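Local coordinates for protein glycosyltransferase Gtf1 (Streptococcus pneumoniae, PDB 4PQG) that belongs to the GT-B glycosyltransferases, with two Rossmann-like domains and an added extended beta-sheet domain, and binds uridine-5'-diphosphate, at residues A[397-402]-A[419-424]. Residues are numbered along the deposited sequence; the frame is centred on the assembly and turned at random.
With UDP (uridine-5'-diphosphate), chain C.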
loop_
_atom_site.group_PDB
_atom_site.type_symbol
_atom_site.label_atom_id
_atom_site.label_comp_id
_atom_site.label_asym_id
_atom_site.label_seq_id
_atom_site.Cartn_x
_atom_site.Cartn_y
_atom_site.Cartn_z
ATOM N N GLN A 397 -18.368 -1.925 -2.245
ATOM C CA GLN A 397 -19.801 -1.591 -2.355
ATOM C C GLN A 397 -20.055 -0.103 -2.636
ATOM O O GLN A 397 -21.203 0.324 -2.767
ATOM C CB GLN A 397 -20.562 -2.006 -1.084
ATOM C CG GLN A 397 -20.357 -3.455 -0.655
ATOM C CD GLN A 397 -20.543 -4.453 -1.788
ATOM O OE1 GLN A 397 -21.541 -4.417 -2.517
ATOM N NE2 GLN A 397 -19.573 -5.352 -1.945
ATOM N N ILE A 398 -18.982 0.674 -2.742
ATOM C CA ILE A 398 -19.084 2.130 -2.774
ATOM C C ILE A 398 -19.289 2.648 -4.196
ATOM O O ILE A 398 -20.190 3.453 -4.440
ATOM C CB ILE A 398 -17.839 2.787 -2.112
ATOM C CG1 ILE A 398 -17.770 2.463 -0.602
ATOM C CG2 ILE A 398 -17.770 4.284 -2.400
ATOM C CD1 ILE A 398 -18.819 3.138 0.266
ATOM N N TYR A 399 -18.463 2.170 -5.123
ATOM C CA TYR A 399 -18.393 2.695 -6.485
ATOM C C TYR A 399 -19.741 2.692 -7.200
ATOM O O TYR A 399 -20.101 3.669 -7.850
ATOM C CB TYR A 399 -17.458 1.847 -7.329
ATOM C CG TYR A 399 -15.979 1.963 -7.050
ATOM C CD1 TYR A 399 -15.261 3.093 -7.445
ATOM C CD2 TYR A 399 -15.283 0.906 -6.456
ATOM C CE1 TYR A 399 -13.898 3.186 -7.227
ATOM C CE2 TYR A 399 -13.919 0.989 -6.228
ATOM C CZ TYR A 399 -13.229 2.130 -6.618
ATOM O OH TYR A 399 -11.868 2.225 -6.419
ATOM N N SER A 400 -20.462 1.579 -7.098
ATOM C CA SER A 400 -21.715 1.409 -7.835
ATOM C C SER A 400 -22.885 2.220 -7.235
ATOM O O SER A 400 -24.026 2.107 -7.700
ATOM C CB SER A 400 -22.050 -0.084 -8.004
ATOM O OG SER A 400 -22.194 -0.719 -6.748
ATOM N N GLN A 401 -22.590 3.050 -6.231
ATOM C CA GLN A 401 -23.550 4.027 -5.696
ATOM C C GLN A 401 -23.443 5.382 -6.423
ATOM O O GLN A 401 -24.213 6.306 -6.163
ATOM C CB GLN A 401 -23.344 4.230 -4.203
ATOM C CG GLN A 401 -23.556 2.971 -3.371
ATOM C CD GLN A 401 -23.371 3.209 -1.885
ATOM O OE1 GLN A 401 -24.031 4.058 -1.290
ATOM N NE2 GLN A 401 -22.477 2.443 -1.273
ATOM N N TYR A 402 -22.498 5.474 -7.353
ATOM C CA TYR A 402 -22.192 6.733 -8.031
ATOM C C TYR A 402 -22.408 6.640 -9.543
ATOM O O TYR A 402 -22.598 5.557 -10.093
ATOM C CB TYR A 402 -20.747 7.167 -7.716
ATOM C CG TYR A 402 -20.504 7.502 -6.257
ATOM C CD1 TYR A 402 -20.563 8.817 -5.810
ATOM C CD2 TYR A 402 -20.217 6.494 -5.319
ATOM C CE1 TYR A 402 -20.337 9.132 -4.482
ATOM C CE2 TYR A 402 -19.988 6.802 -3.987
ATOM C CZ TYR A 402 -20.054 8.122 -3.578
ATOM O OH TYR A 402 -19.836 8.454 -2.268
ATOM N N MET A 419 -9.774 0.421 -12.666
ATOM C CA MET A 419 -10.304 -0.933 -12.894
ATOM C C MET A 419 -11.529 -1.198 -12.023
ATOM O O MET A 419 -12.564 -1.686 -12.490
ATOM C CB MET A 419 -9.226 -1.985 -12.597
ATOM C CG MET A 419 -9.689 -3.424 -12.827
ATOM S SD MET A 419 -8.618 -4.631 -12.030
ATOM C CE MET A 419 -9.092 -4.357 -10.320
ATOM N N GLU A 420 -11.402 -0.867 -10.747
ATOM C CA GLU A 420 -12.494 -1.022 -9.811
ATOM C C GLU A 420 -13.695 -0.194 -10.254
ATOM O O GLU A 420 -14.821 -0.706 -10.296
ATOM C CB GLU A 420 -12.036 -0.668 -8.389
ATOM C CG GLU A 420 -11.081 -1.714 -7.791
ATOM C CD GLU A 420 -10.247 -1.214 -6.597
ATOM O OE1 GLU A 420 -10.609 -0.174 -5.995
ATOM O OE2 GLU A 420 -9.217 -1.871 -6.283
ATOM N N ALA A 421 -13.454 1.066 -10.614
ATOM C CA ALA A 421 -14.522 1.941 -11.114
ATOM C C ALA A 421 -15.271 1.366 -12.340
ATOM O O ALA A 421 -16.492 1.325 -12.339
ATOM C CB ALA A 421 -13.982 3.345 -11.388
ATOM N N ILE A 422 -14.561 0.915 -13.367
ATOM C CA ILE A 422 -15.257 0.386 -14.560
ATOM C C ILE A 422 -15.956 -0.962 -14.294
ATOM O O ILE A 422 -16.979 -1.273 -14.920
ATOM C CB ILE A 422 -14.358 0.274 -15.828
ATOM C CG1 ILE A 422 -13.225 -0.738 -15.633
ATOM C CG2 ILE A 422 -13.824 1.644 -16.253
ATOM C CD1 ILE A 422 -12.685 -1.307 -16.929
ATOM N N GLY A 423 -15.386 -1.755 -13.384
ATOM C CA GLY A 423 -16.008 -3.002 -12.928
ATOM C C GLY A 423 -17.332 -2.781 -12.221
ATOM O O GLY A 423 -18.153 -3.692 -12.147
ATOM N N SER A 424 -17.530 -1.575 -11.692
ATOM C CA SER A 424 -18.802 -1.158 -11.109
ATOM C C SER A 424 -19.602 -0.231 -12.062
ATOM O O SER A 424 -20.513 0.489 -11.633
ATOM C CB SER A 424 -18.567 -0.457 -9.767
ATOM O OG SER A 424 -18.364 -1.384 -8.711
HETATM N N1 UDP C . -8.225 2.562 -1.793
HETATM C C2 UDP C . -9.080 2.166 -0.742
HETATM N N3 UDP C . -9.809 3.082 -0.123
HETATM C C4 UDP C . -9.767 4.382 -0.448
HETATM C C5 UDP C . -8.928 4.818 -1.478
HETATM C C6 UDP C . -8.156 3.862 -2.149
HETATM O O2 UDP C . -9.170 0.961 -0.394
HETATM O O4 UDP C . -10.491 5.182 0.186
HETATM C "C1'" UDP C . -7.459 1.517 -2.488
HETATM C "C2'" UDP C . -8.092 1.275 -3.856
HETATM O "O2'" UDP C . -9.185 0.336 -3.837
HETATM C "C3'" UDP C . -6.947 0.781 -4.724
HETATM C "C4'" UDP C . -5.704 1.361 -4.054
HETATM O "O4'" UDP C . -6.123 1.917 -2.796
HETATM O "O3'" UDP C . -6.872 -0.649 -4.698
HETATM C "C5'" UDP C . -5.059 2.480 -4.871
HETATM O "O5'" UDP C . -4.433 1.902 -6.004
HETATM P PA UDP C . -4.165 2.752 -7.338
HETATM O O1A UDP C . -3.470 1.869 -8.339
HETATM O O2A UDP C . -5.483 3.382 -7.721
HETATM O O3A UDP C . -3.312 4.053 -6.908
HETATM P PB UDP C . -1.846 4.193 -6.260
HETATM O O1B UDP C . -1.229 5.350 -7.013
HETATM O O2B UDP C . -2.098 4.458 -4.784
HETATM O O3B UDP C . -1.121 2.895 -6.560
HETATM O O HOH W 1 -19.542 -1.199 -6.312
#
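Glu420 OE1 accepts two hydrogen bonds, one from the protein and one from the ligand. Tyr399 OH donates to Glu420 OE1 at 2.7 Å, and O2' of uridine-5'-diphosphate donates to the same Glu420 OE1 at 2.6 Å. The tyrosine bond reaches the anti side of the carboxylate, 19° out of its plane. Glu420 OE2 accepts a hydrogen bond from O3' of the same ribose, at 3.1 Å, and is also hydrogen-bonded to Tyr31 OH. The glutamate runs extended beyond CG, which carries the carboxylate from helix 416-423 up to the ribose.

The Tyr399 ring lies over the helix backbone, with one face on Ala421 N and Glu420 C. Its CE2 atom packs against Glu420 CB at 3.3 Å. Ring and carboxylate planes are 65° apart. At the root of the ring, Tyr399 CB meets Ser424 CB at 3.5 Å. Beside this, a water accepts a hydrogen bond from Ser400 N and is hydrogen-bonded to Ser424 OG, its oxygen 2.7 Å from that atom.

The contact joins the loop before strand 404-406 to the end of helix 416-423 in the C-terminal Rossmann-like domain. Glu420 holds both ribose hydroxyls, consistent with the second glutamate of the EX7E motif (Glu412 to Glu420) found in many retaining GT-B glycosyltransferases. Tyr399 thus acts in the second shell, helping to hold the carboxylate that binds both ribose hydroxyls.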